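Local coordinates for aspartate aminotransferase (Thermotoga maritima, PDB 1O4S), which catalyses the pyridoxal-phosphate-dependent transfer of an amino group from L-aspartate to 2-oxoglutarate, giving oxaloacetate and L-glutamate, at residues K34-K38 / K39-V43; V200-A203 / K204-F208; D336-K339 / F340-L344. All blocks are in the same frame, centred on the assembly; numbering follows the deposited sequence.

Overall arrangement
All three contacts are local and belong to different helices, two at an end and one at a beginning. Interaction 1 is a surface contact, dominated by backbone capping: a Schellman motif closes helix 27-38, with an apolar contact of Leu-36 and Ile-37 on Val-43. Interaction 2, partly buried, ends helix 193-206 with an aromatic ring laid over the helix backbone. Interaction 3, also partly buried, is the capped start of helix 337-348, with aliphatic groups lying alongside a carboxylate and a guanidinium. Interactions 1 and 3, centres about 18 Å apart, share helix 372-386 as a neighbour, reached by Asp-42 through charge and by Phe-340 and Leu-344 through apolar packing; interaction 2 lies across the chain's centre from interaction 1.

Interaction 1: K34-K38 / K39-V43; sequences KALIK and KGEDV
Leu-36 and Ile-37 supply both the carbonyls and the side chains that meet the turn at 39-43. The backbone bonds come first. Gly-40 N donates to Ile-37 O at 2.9 Å and Glu-41 N to Leu-36 O at 3.1 Å, the pair of bonds that defines a Schellman motif, with Gly-40 as its C-prime residue. Gly-40 has a positive phi of 71°, which a residue without a side chain adopts readily. Leu-36 O is gripped twice, since Lys-39 N also donates to it at 3.3 Å; the two donors arrive from opposite faces of the carbonyl plane, Glu-41 N tilted moderately from that plane and Lys-39 N standing well above it. A weak bond from Lys-39 N to Ala-35 O adds to the hold.

The apolar contacts gather round Val-43, whose CG2 reaches CB of Leu-36 at 3.6 Å. Ile-37 crosses Val-43 at about a right angle, its CG1 lying 3.8 Å from Val-43 CB. Although the side chain of Ile-37 starts out away from the turn, CG1 is anti to its own carbonyl carbon (chi1 -79°), and this brings the branch back to the valine.

A third group is made of aliphatic stems. Leu-36 and Lys-39 lie side by side and point the same way, with CD2 of the leucine 4.0 Å from CE of the lysine. Glu-41 CB comes to 4.1 Å from Leu-36 CB before the glutamate chain bends at chi2 and leads the carboxylate away.

The motif lies at the surface, between helix 27-38 and strand 44-45. Beyond it, Glu-41 and Val-43 touch Lys-349, just after helix 337-348, while Asp-42 makes a salt bridge to Arg-374 and its carbonyl accepts from Arg-381, both on helix 372-386.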
ATOM      1  N   LYS B  34     -24.789   9.825   5.647  1.00 40.28           N
ATOM      2  CA  LYS B  34     -24.588  10.608   4.410  1.00 41.84           C
ATOM      3  C   LYS B  34     -25.879  10.974   3.672  1.00 41.76           C
ATOM      4  O   LYS B  34     -25.968  12.066   3.099  1.00 41.58           O
ATOM      5  CB  LYS B  34     -23.669   9.872   3.432  1.00 42.30           C
ATOM      6  CG  LYS B  34     -22.245   9.768   3.927  1.00 47.05           C
ATOM      7  CD  LYS B  34     -21.379   8.833   3.053  1.00 51.33           C
ATOM      8  CE  LYS B  34     -19.896   8.898   3.445  1.00 53.70           C
ATOM      9  NZ  LYS B  34     -19.565   7.963   4.577  1.00 56.36           N
ATOM     10  N   ALA B  35     -26.851  10.052   3.686  1.00 41.88           N
ATOM     11  CA  ALA B  35     -28.151  10.246   3.071  1.00 42.25           C
ATOM     12  C   ALA B  35     -28.996  11.272   3.826  1.00 42.73           C
ATOM     13  O   ALA B  35     -29.740  12.041   3.216  1.00 42.18           O
ATOM     14  CB  ALA B  35     -28.889   8.929   3.015  1.00 42.40           C
ATOM     15  N   LEU B  36     -28.919  11.247   5.152  1.00 43.34           N
ATOM     16  CA  LEU B  36     -29.576  12.262   5.969  1.00 44.48           C
ATOM     17  C   LEU B  36     -28.978  13.659   5.702  1.00 45.61           C
ATOM     18  O   LEU B  36     -29.712  14.636   5.551  1.00 44.84           O
ATOM     19  CB  LEU B  36     -29.489  11.896   7.451  1.00 44.43           C
ATOM     20  CG  LEU B  36     -30.372  10.713   7.861  1.00 44.53           C
ATOM     21  CD1 LEU B  36     -29.947  10.171   9.211  1.00 45.06           C
ATOM     22  CD2 LEU B  36     -31.855  11.091   7.867  1.00 44.58           C
ATOM     23  N   ILE B  37     -27.650  13.729   5.603  1.00 47.28           N
ATOM     24  CA  ILE B  37     -26.966  14.970   5.249  1.00 49.07           C
ATOM     25  C   ILE B  37     -27.455  15.505   3.896  1.00 50.66           C
ATOM     26  O   ILE B  37     -27.973  16.626   3.820  1.00 51.44           O
ATOM     27  CB  ILE B  37     -25.419  14.777   5.330  1.00 49.21           C
ATOM     28  CG1 ILE B  37     -24.996  14.863   6.807  1.00 49.11           C
ATOM     29  CG2 ILE B  37     -24.659  15.815   4.477  1.00 49.44           C
ATOM     30  CD1 ILE B  37     -23.610  14.354   7.103  1.00 49.75           C
ATOM     31  N   LYS B  38     -27.379  14.682   2.854  1.00 52.19           N
ATOM     32  CA  LYS B  38     -27.815  15.096   1.509  1.00 53.28           C
ATOM     33  C   LYS B  38     -29.288  15.535   1.380  1.00 53.02           C
ATOM     34  O   LYS B  38     -29.633  16.174   0.393  1.00 53.19           O
ATOM     35  CB  LYS B  38     -27.473  14.019   0.454  1.00 54.01           C
ATOM     36  CG  LYS B  38     -26.005  14.077  -0.058  1.00 56.63           C
ATOM     37  CD  LYS B  38     -25.560  12.777  -0.798  1.00 59.56           C
ATOM     38  CE  LYS B  38     -24.662  13.045  -2.033  1.00 61.09           C
ATOM     39  NZ  LYS B  38     -25.440  13.491  -3.259  1.00 62.44           N
ATOM     40  N   LYS B  39     -30.156  15.227   2.343  1.00 52.89           N
ATOM     41  CA  LYS B  39     -31.508  15.829   2.331  1.00 53.15           C
ATOM     42  C   LYS B  39     -31.739  16.954   3.384  1.00 52.47           C
ATOM     43  O   LYS B  39     -32.858  17.162   3.872  1.00 52.06           O
ATOM     44  CB  LYS B  39     -32.621  14.756   2.368  1.00 53.65           C
ATOM     45  CG  LYS B  39     -32.740  13.901   3.632  1.00 55.17           C
ATOM     46  CD  LYS B  39     -34.022  13.024   3.572  1.00 56.71           C
ATOM     47  CE  LYS B  39     -33.965  11.824   4.536  1.00 57.48           C
ATOM     48  NZ  LYS B  39     -35.301  11.184   4.766  1.00 58.24           N
ATOM     49  N   GLY B  40     -30.669  17.698   3.679  1.00 51.92           N
ATOM     50  CA  GLY B  40     -30.715  18.851   4.570  1.00 51.12           C
ATOM     51  C   GLY B  40     -30.905  18.571   6.053  1.00 49.97           C
ATOM     52  O   GLY B  40     -31.459  19.393   6.761  1.00 49.76           O
ATOM     53  N   GLU B  41     -30.442  17.430   6.539  1.00 48.70           N
ATOM     54  CA  GLU B  41     -30.565  17.146   7.961  1.00 47.62           C
ATOM     55  C   GLU B  41     -29.261  17.514   8.690  1.00 46.42           C
ATOM     56  O   GLU B  41     -28.145  17.425   8.128  1.00 45.32           O
ATOM     57  CB  GLU B  41     -30.933  15.682   8.210  1.00 47.86           C
ATOM     58  CG  GLU B  41     -32.218  15.225   7.531  1.00 48.46           C
ATOM     59  CD  GLU B  41     -33.476  15.675   8.249  1.00 51.12           C
ATOM     60  OE1 GLU B  41     -34.590  15.314   7.766  1.00 52.26           O
ATOM     61  OE2 GLU B  41     -33.369  16.380   9.290  1.00 51.29           O
ATOM     62  N   ASP B  42     -29.434  17.940   9.945  1.00 45.04           N
ATOM     63  CA  ASP B  42     -28.320  18.369  10.791  1.00 43.75           C
ATOM     64  C   ASP B  42     -27.756  17.183  11.572  1.00 42.15           C
ATOM     65  O   ASP B  42     -28.005  17.028  12.776  1.00 41.66           O
ATOM     66  CB  ASP B  42     -28.749  19.497  11.747  1.00 43.73           C
ATOM     67  CG  ASP B  42     -27.569  20.065  12.544  1.00 44.89           C
ATOM     68  OD1 ASP B  42     -26.379  19.926  12.095  1.00 43.02           O
ATOM     69  OD2 ASP B  42     -27.755  20.641  13.639  1.00 46.05           O
ATOM     70  N   VAL B  43     -26.996  16.353  10.869  1.00 40.14           N
ATOM     71  CA  VAL B  43     -26.402  15.168  11.470  1.00 38.97           C
ATOM     72  C   VAL B  43     -25.129  15.570  12.212  1.00 37.46           C
ATOM     73  O   VAL B  43     -24.225  16.147  11.610  1.00 37.84           O
ATOM     74  CB  VAL B  43     -26.039  14.097  10.396  1.00 38.64           C
ATOM     75  CG1 VAL B  43     -25.150  13.003  10.975  1.00 38.11           C
ATOM     76  CG2 VAL B  43     -27.312  13.501   9.781  1.00 38.49           C
TER

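Interaction 2: V200-A203 / K204-F208; sequences VRLA and KKRNF
The ring of Phe-208 lies flat beneath Ala-203, with Ala-203 CA over its centre. Ala-203 CA is 3.8 Å from the centroid of the Phe-208 ring and 12° off the ring normal, a CH-pi contact made with the face. Phe-208 CG stands between its backbone N and carbonyl carbon (chi1 65°), which folds the ring back under the helix end. Around this face contact, Ala-203 CB meets Phe-208 CE1 at 3.9 Å, and Leu-202 CB approaches Phe-208 CZ at 3.8 Å. Leu-202 and Arg-206 run side by side in the same direction, CD2 of the leucine 4.0 Å from CG of the arginine, before the arginine chain bends at chi2 and chi3.

A backbone bond sets where the ring starts: Phe-208 N donates to Ala-203 O at 3.2 Å, in the carbonyl plane and on a lone pair. The preceding helical bond, Arg-206 N to Leu-202 O, is 2.8 Å. Asn-207, with positive phi, turns the chain out of helix 193-206 toward strand 209-213 in this beta-alpha-beta unit. A serine in place of Phe-208 would probably leave a gap under Ala-203 CA and Leu-202 CB without its aromatic neighbour.

Leu-202, Ala-203 and Phe-208 are buried, with Leu-202 and Phe-208 also touching Leu-171, whereas the lysines and Arg-206 carry their charges outward. The helix end is therefore held by apolar contact and backbone bonds rather than by charge pairs across the two segments.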
ATOM      1  N   VAL B 200       5.958  -9.160  28.249  1.00 32.90           N
ATOM      2  CA  VAL B 200       7.332  -9.194  27.760  1.00 34.10           C
ATOM      3  C   VAL B 200       8.110 -10.404  28.339  1.00 35.16           C
ATOM      4  O   VAL B 200       8.965 -10.965  27.660  1.00 35.49           O
ATOM      5  CB  VAL B 200       8.064  -7.861  28.117  1.00 34.13           C
ATOM      6  CG1 VAL B 200       9.598  -8.016  28.082  1.00 35.46           C
ATOM      7  CG2 VAL B 200       7.624  -6.769  27.227  1.00 33.74           C
ATOM      8  N   ARG B 201       7.807 -10.789  29.582  1.00 36.13           N
ATOM      9  CA  ARG B 201       8.360 -12.003  30.173  1.00 37.11           C
ATOM     10  C   ARG B 201       7.833 -13.223  29.438  1.00 36.38           C
ATOM     11  O   ARG B 201       8.607 -14.090  29.049  1.00 35.92           O
ATOM     12  CB  ARG B 201       8.016 -12.128  31.673  1.00 37.97           C
ATOM     13  CG  ARG B 201       8.907 -11.333  32.605  1.00 41.66           C
ATOM     14  CD  ARG B 201       8.759 -11.711  34.111  1.00 45.77           C
ATOM     15  NE  ARG B 201       7.485 -11.260  34.702  1.00 49.47           N
ATOM     16  CZ  ARG B 201       7.222 -10.006  35.121  1.00 52.22           C
ATOM     17  NH1 ARG B 201       8.146  -9.040  35.031  1.00 52.73           N
ATOM     18  NH2 ARG B 201       6.019  -9.713  35.631  1.00 52.33           N
ATOM     19  N   LEU B 202       6.518 -13.292  29.271  1.00 36.37           N
ATOM     20  CA  LEU B 202       5.879 -14.396  28.542  1.00 36.89           C
ATOM     21  C   LEU B 202       6.428 -14.602  27.136  1.00 37.02           C
ATOM     22  O   LEU B 202       6.531 -15.743  26.696  1.00 36.54           O
ATOM     23  CB  LEU B 202       4.377 -14.168  28.378  1.00 37.35           C
ATOM     24  CG  LEU B 202       3.371 -14.708  29.379  1.00 38.52           C
ATOM     25  CD1 LEU B 202       1.962 -14.509  28.795  1.00 39.51           C
ATOM     26  CD2 LEU B 202       3.631 -16.186  29.694  1.00 39.32           C
ATOM     27  N   ALA B 203       6.748 -13.507  26.442  1.00 36.81           N
ATOM     28  CA  ALA B 203       7.237 -13.557  25.065  1.00 37.77           C
ATOM     29  C   ALA B 203       8.630 -14.192  24.946  1.00 38.64           C
ATOM     30  O   ALA B 203       8.909 -14.908  23.984  1.00 38.67           O
ATOM     31  CB  ALA B 203       7.232 -12.144  24.442  1.00 37.65           C
ATOM     32  N   LYS B 204       9.506 -13.889  25.902  1.00 39.92           N
ATOM     33  CA  LYS B 204      10.853 -14.486  25.983  1.00 41.21           C
ATOM     34  C   LYS B 204      10.760 -16.002  26.256  1.00 41.23           C
ATOM     35  O   LYS B 204      11.359 -16.814  25.546  1.00 41.28           O
ATOM     36  CB  LYS B 204      11.685 -13.775  27.080  1.00 41.50           C
ATOM     37  CG  LYS B 204      13.001 -14.491  27.517  1.00 43.34           C
ATOM     38  CD  LYS B 204      14.307 -13.745  27.137  1.00 45.79           C
ATOM     39  CE  LYS B 204      14.845 -12.829  28.263  1.00 46.08           C
ATOM     40  NZ  LYS B 204      15.540 -13.595  29.354  1.00 46.46           N
ATOM     41  N   LYS B 205       9.970 -16.339  27.274  1.00 41.53           N
ATOM     42  CA  LYS B 205       9.716 -17.714  27.741  1.00 42.04           C
ATOM     43  C   LYS B 205       9.036 -18.616  26.705  1.00 41.62           C
ATOM     44  O   LYS B 205       9.514 -19.710  26.410  1.00 41.57           O
ATOM     45  CB  LYS B 205       8.836 -17.612  29.001  1.00 42.37           C
ATOM     46  CG  LYS B 205       8.334 -18.890  29.658  1.00 43.69           C
ATOM     47  CD  LYS B 205       7.759 -18.508  31.042  1.00 45.44           C
ATOM     48  CE  LYS B 205       6.627 -19.421  31.533  1.00 46.14           C
ATOM     49  NZ  LYS B 205       7.114 -20.574  32.314  1.00 45.10           N
ATOM     50  N   ARG B 206       7.924 -18.141  26.159  1.00 41.05           N
ATOM     51  CA  ARG B 206       7.021 -18.965  25.364  1.00 41.00           C
ATOM     52  C   ARG B 206       7.206 -18.730  23.858  1.00 40.85           C
ATOM     53  O   ARG B 206       6.442 -19.262  23.053  1.00 41.35           O
ATOM     54  CB  ARG B 206       5.568 -18.708  25.785  1.00 40.89           C
ATOM     55  CG  ARG B 206       5.276 -18.962  27.290  1.00 41.79           C
ATOM     56  CD  ARG B 206       5.432 -20.418  27.743  1.00 44.19           C
ATOM     57  NE  ARG B 206       4.722 -21.336  26.846  1.00 46.70           N
ATOM     58  CZ  ARG B 206       3.447 -21.734  26.976  1.00 48.83           C
ATOM     59  NH1 ARG B 206       2.687 -21.337  28.005  1.00 49.38           N
ATOM     60  NH2 ARG B 206       2.928 -22.548  26.058  1.00 48.66           N
ATOM     61  N   ASN B 207       8.208 -17.918  23.503  1.00 40.27           N
ATOM     62  CA  ASN B 207       8.651 -17.696  22.118  1.00 39.78           C
ATOM     63  C   ASN B 207       7.630 -17.084  21.136  1.00 38.64           C
ATOM     64  O   ASN B 207       7.268 -17.704  20.143  1.00 38.10           O
ATOM     65  CB  ASN B 207       9.198 -19.010  21.549  1.00 40.42           C
ATOM     66  CG  ASN B 207      10.004 -18.809  20.287  1.00 41.67           C
ATOM     67  OD1 ASN B 207      10.591 -17.745  20.078  1.00 43.56           O
ATOM     68  ND2 ASN B 207      10.041 -19.836  19.434  1.00 42.95           N
ATOM     69  N   PHE B 208       7.173 -15.867  21.419  1.00 37.26           N
ATOM     70  CA  PHE B 208       6.288 -15.160  20.504  1.00 36.36           C
ATOM     71  C   PHE B 208       6.630 -13.669  20.450  1.00 35.72           C
ATOM     72  O   PHE B 208       7.302 -13.149  21.339  1.00 35.06           O
ATOM     73  CB  PHE B 208       4.791 -15.395  20.842  1.00 36.07           C
ATOM     74  CG  PHE B 208       4.340 -14.836  22.187  1.00 36.64           C
ATOM     75  CD1 PHE B 208       3.969 -13.504  22.323  1.00 36.56           C
ATOM     76  CD2 PHE B 208       4.247 -15.668  23.313  1.00 37.90           C
ATOM     77  CE1 PHE B 208       3.535 -12.994  23.558  1.00 37.18           C
ATOM     78  CE2 PHE B 208       3.809 -15.166  24.556  1.00 37.26           C
ATOM     79  CZ  PHE B 208       3.457 -13.833  24.677  1.00 37.04           C
TER

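Interaction 3: D336-K339 / F340-L344; sequences DDVK and FCERL
Four i to i+4 backbone bonds join 336-339 to 340-344, from Phe-340 N to Asp-336 O, Cys-341 N to Asp-337 O, Glu-342 N to Val-338 O and Arg-343 N to Lys-339 O, each 3.0 Å long. Lys-339 and Arg-343 lie side by side and point the same way: Lys-339 CD is 3.9 Å from Arg-343 NH2, and Lys-339 CB sits at the edge of the guanidinium, in its plane, 3.9 Å from Arg-343 NE. Both have CG anti to the carbonyl carbon (chi1 -60° and -67°), which sets the two long chains running back along the helix. Their charged ends do not touch; NZ of Lys-339 is 4.9 Å from Arg-343 NH2.

Asp-336 is the N-cap of helix 337-348. Its OD2 accepts a weak bond from Val-338 N at 2.8 Å, with an N-H...OD2 angle of 125°, and so provides an acceptor for an amide of the first turn. The carboxylate of buried Asp-337 accepts from Ser-356 OG and Gly-362 N.

On the neighbouring strip of the helix, Val-338 and Glu-342 run alongside each other, CG1 of the valine 3.8 Å from OE2 of the glutamate. The inner side of the helix carries Phe-340, whose ring meets Phe-385 of helix 372-386 edge-to-face, and Cys-341, which packs on Pro-354 and Val-364 and whose side chain is about 8 Å from that of Arg-365, a residue that probably binds L-aspartate.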
ATOM      1  N   ASP B 336     -29.945  -4.111  21.845  1.00 37.41           N
ATOM      2  CA  ASP B 336     -29.089  -4.272  20.677  1.00 37.32           C
ATOM      3  C   ASP B 336     -28.434  -2.917  20.317  1.00 36.62           C
ATOM      4  O   ASP B 336     -29.113  -1.890  20.260  1.00 36.20           O
ATOM      5  CB  ASP B 336     -29.915  -4.831  19.498  1.00 37.43           C
ATOM      6  CG  ASP B 336     -29.072  -5.053  18.220  1.00 38.51           C
ATOM      7  OD1 ASP B 336     -29.524  -5.774  17.305  1.00 42.55           O
ATOM      8  OD2 ASP B 336     -27.964  -4.545  18.026  1.00 37.70           O
ATOM      9  N   ASP B 337     -27.115  -2.935  20.101  1.00 36.17           N
ATOM     10  CA  ASP B 337     -26.335  -1.709  19.871  1.00 35.96           C
ATOM     11  C   ASP B 337     -26.486  -1.220  18.440  1.00 35.55           C
ATOM     12  O   ASP B 337     -26.505  -0.013  18.195  1.00 35.81           O
ATOM     13  CB  ASP B 337     -24.844  -1.909  20.205  1.00 36.00           C
ATOM     14  CG  ASP B 337     -24.242  -3.088  19.490  1.00 36.17           C
ATOM     15  OD1 ASP B 337     -24.324  -4.216  20.005  1.00 39.85           O
ATOM     16  OD2 ASP B 337     -23.679  -3.013  18.397  1.00 40.33           O
ATOM     17  N   VAL B 338     -26.558  -2.147  17.491  1.00 35.22           N
ATOM     18  CA  VAL B 338     -26.844  -1.791  16.104  1.00 35.39           C
ATOM     19  C   VAL B 338     -28.159  -1.036  16.003  1.00 35.27           C
ATOM     20  O   VAL B 338     -28.223  -0.005  15.354  1.00 35.21           O
ATOM     21  CB  VAL B 338     -26.927  -3.010  15.173  1.00 35.49           C
ATOM     22  CG1 VAL B 338     -27.290  -2.568  13.750  1.00 36.25           C
ATOM     23  CG2 VAL B 338     -25.625  -3.787  15.173  1.00 36.04           C
ATOM     24  N   LYS B 339     -29.205  -1.561  16.627  1.00 34.96           N
ATOM     25  CA  LYS B 339     -30.492  -0.886  16.618  1.00 35.31           C
ATOM     26  C   LYS B 339     -30.430   0.436  17.382  1.00 34.59           C
ATOM     27  O   LYS B 339     -31.038   1.413  16.968  1.00 34.48           O
ATOM     28  CB  LYS B 339     -31.600  -1.775  17.206  1.00 35.46           C
ATOM     29  CG  LYS B 339     -31.826  -3.106  16.449  1.00 37.45           C
ATOM     30  CD  LYS B 339     -33.070  -3.873  17.034  1.00 39.19           C
ATOM     31  CE  LYS B 339     -33.217  -5.339  16.545  1.00 39.56           C
ATOM     32  NZ  LYS B 339     -34.497  -5.982  17.075  1.00 39.73           N
ATOM     33  N   PHE B 340     -29.707   0.461  18.496  1.00 34.02           N
ATOM     34  CA  PHE B 340     -29.497   1.707  19.238  1.00 33.82           C
ATOM     35  C   PHE B 340     -28.987   2.816  18.303  1.00 33.30           C
ATOM     36  O   PHE B 340     -29.482   3.942  18.338  1.00 33.21           O
ATOM     37  CB  PHE B 340     -28.509   1.510  20.397  1.00 33.70           C
ATOM     38  CG  PHE B 340     -28.344   2.737  21.286  1.00 34.11           C
ATOM     39  CD1 PHE B 340     -29.000   2.818  22.505  1.00 33.38           C
ATOM     40  CD2 PHE B 340     -27.522   3.803  20.892  1.00 32.53           C
ATOM     41  CE1 PHE B 340     -28.856   3.939  23.339  1.00 33.84           C
ATOM     42  CE2 PHE B 340     -27.375   4.932  21.713  1.00 34.40           C
ATOM     43  CZ  PHE B 340     -28.031   4.996  22.942  1.00 34.31           C
ATOM     44  N   CYS B 341     -28.017   2.481  17.468  1.00 33.16           N
ATOM     45  CA  CYS B 341     -27.362   3.458  16.601  1.00 33.32           C
ATOM     46  C   CYS B 341     -28.221   3.834  15.406  1.00 33.72           C
ATOM     47  O   CYS B 341     -28.161   4.980  14.948  1.00 33.16           O
ATOM     48  CB  CYS B 341     -26.029   2.929  16.116  1.00 32.66           C
ATOM     49  SG  CYS B 341     -24.820   2.805  17.434  1.00 33.25           S
ATOM     50  N   GLU B 342     -29.008   2.872  14.906  1.00 33.65           N
ATOM     51  CA  GLU B 342     -29.917   3.099  13.779  1.00 34.41           C
ATOM     52  C   GLU B 342     -30.990   4.114  14.175  1.00 34.14           C
ATOM     53  O   GLU B 342     -31.302   5.024  13.419  1.00 33.78           O
ATOM     54  CB  GLU B 342     -30.585   1.779  13.318  1.00 35.10           C
ATOM     55  CG  GLU B 342     -29.680   0.902  12.442  1.00 37.03           C
ATOM     56  CD  GLU B 342     -30.320  -0.438  12.033  1.00 40.91           C
ATOM     57  OE1 GLU B 342     -31.438  -0.778  12.504  1.00 40.79           O
ATOM     58  OE2 GLU B 342     -29.686  -1.165  11.218  1.00 43.75           O
ATOM     59  N   ARG B 343     -31.520   3.949  15.377  1.00 34.27           N
ATOM     60  CA  ARG B 343     -32.623   4.746  15.871  1.00 34.76           C
ATOM     61  C   ARG B 343     -32.180   6.136  16.275  1.00 34.13           C
ATOM     62  O   ARG B 343     -32.867   7.104  16.017  1.00 33.86           O
ATOM     63  CB  ARG B 343     -33.246   4.058  17.075  1.00 35.67           C
ATOM     64  CG  ARG B 343     -33.943   2.754  16.735  1.00 38.74           C
ATOM     65  CD  ARG B 343     -34.468   1.965  17.936  1.00 42.78           C
ATOM     66  NE  ARG B 343     -34.699   0.567  17.532  1.00 46.70           N
ATOM     67  CZ  ARG B 343     -35.881   0.022  17.218  1.00 50.30           C
ATOM     68  NH1 ARG B 343     -37.018   0.725  17.286  1.00 51.09           N
ATOM     69  NH2 ARG B 343     -35.923  -1.261  16.852  1.00 51.54           N
ATOM     70  N   LEU B 344     -31.033   6.218  16.932  1.00 33.78           N
ATOM     71  CA  LEU B 344     -30.476   7.490  17.355  1.00 33.53           C
ATOM     72  C   LEU B 344     -30.155   8.306  16.110  1.00 33.34           C
ATOM     73  O   LEU B 344     -30.417   9.505  16.063  1.00 33.58           O
ATOM     74  CB  LEU B 344     -29.223   7.273  18.208  1.00 33.31           C
ATOM     75  CG  LEU B 344     -28.516   8.523  18.737  1.00 33.08           C
ATOM     76  CD1 LEU B 344     -29.258   9.132  19.889  1.00 31.81           C
ATOM     77  CD2 LEU B 344     -27.125   8.171  19.163  1.00 33.01           C
TER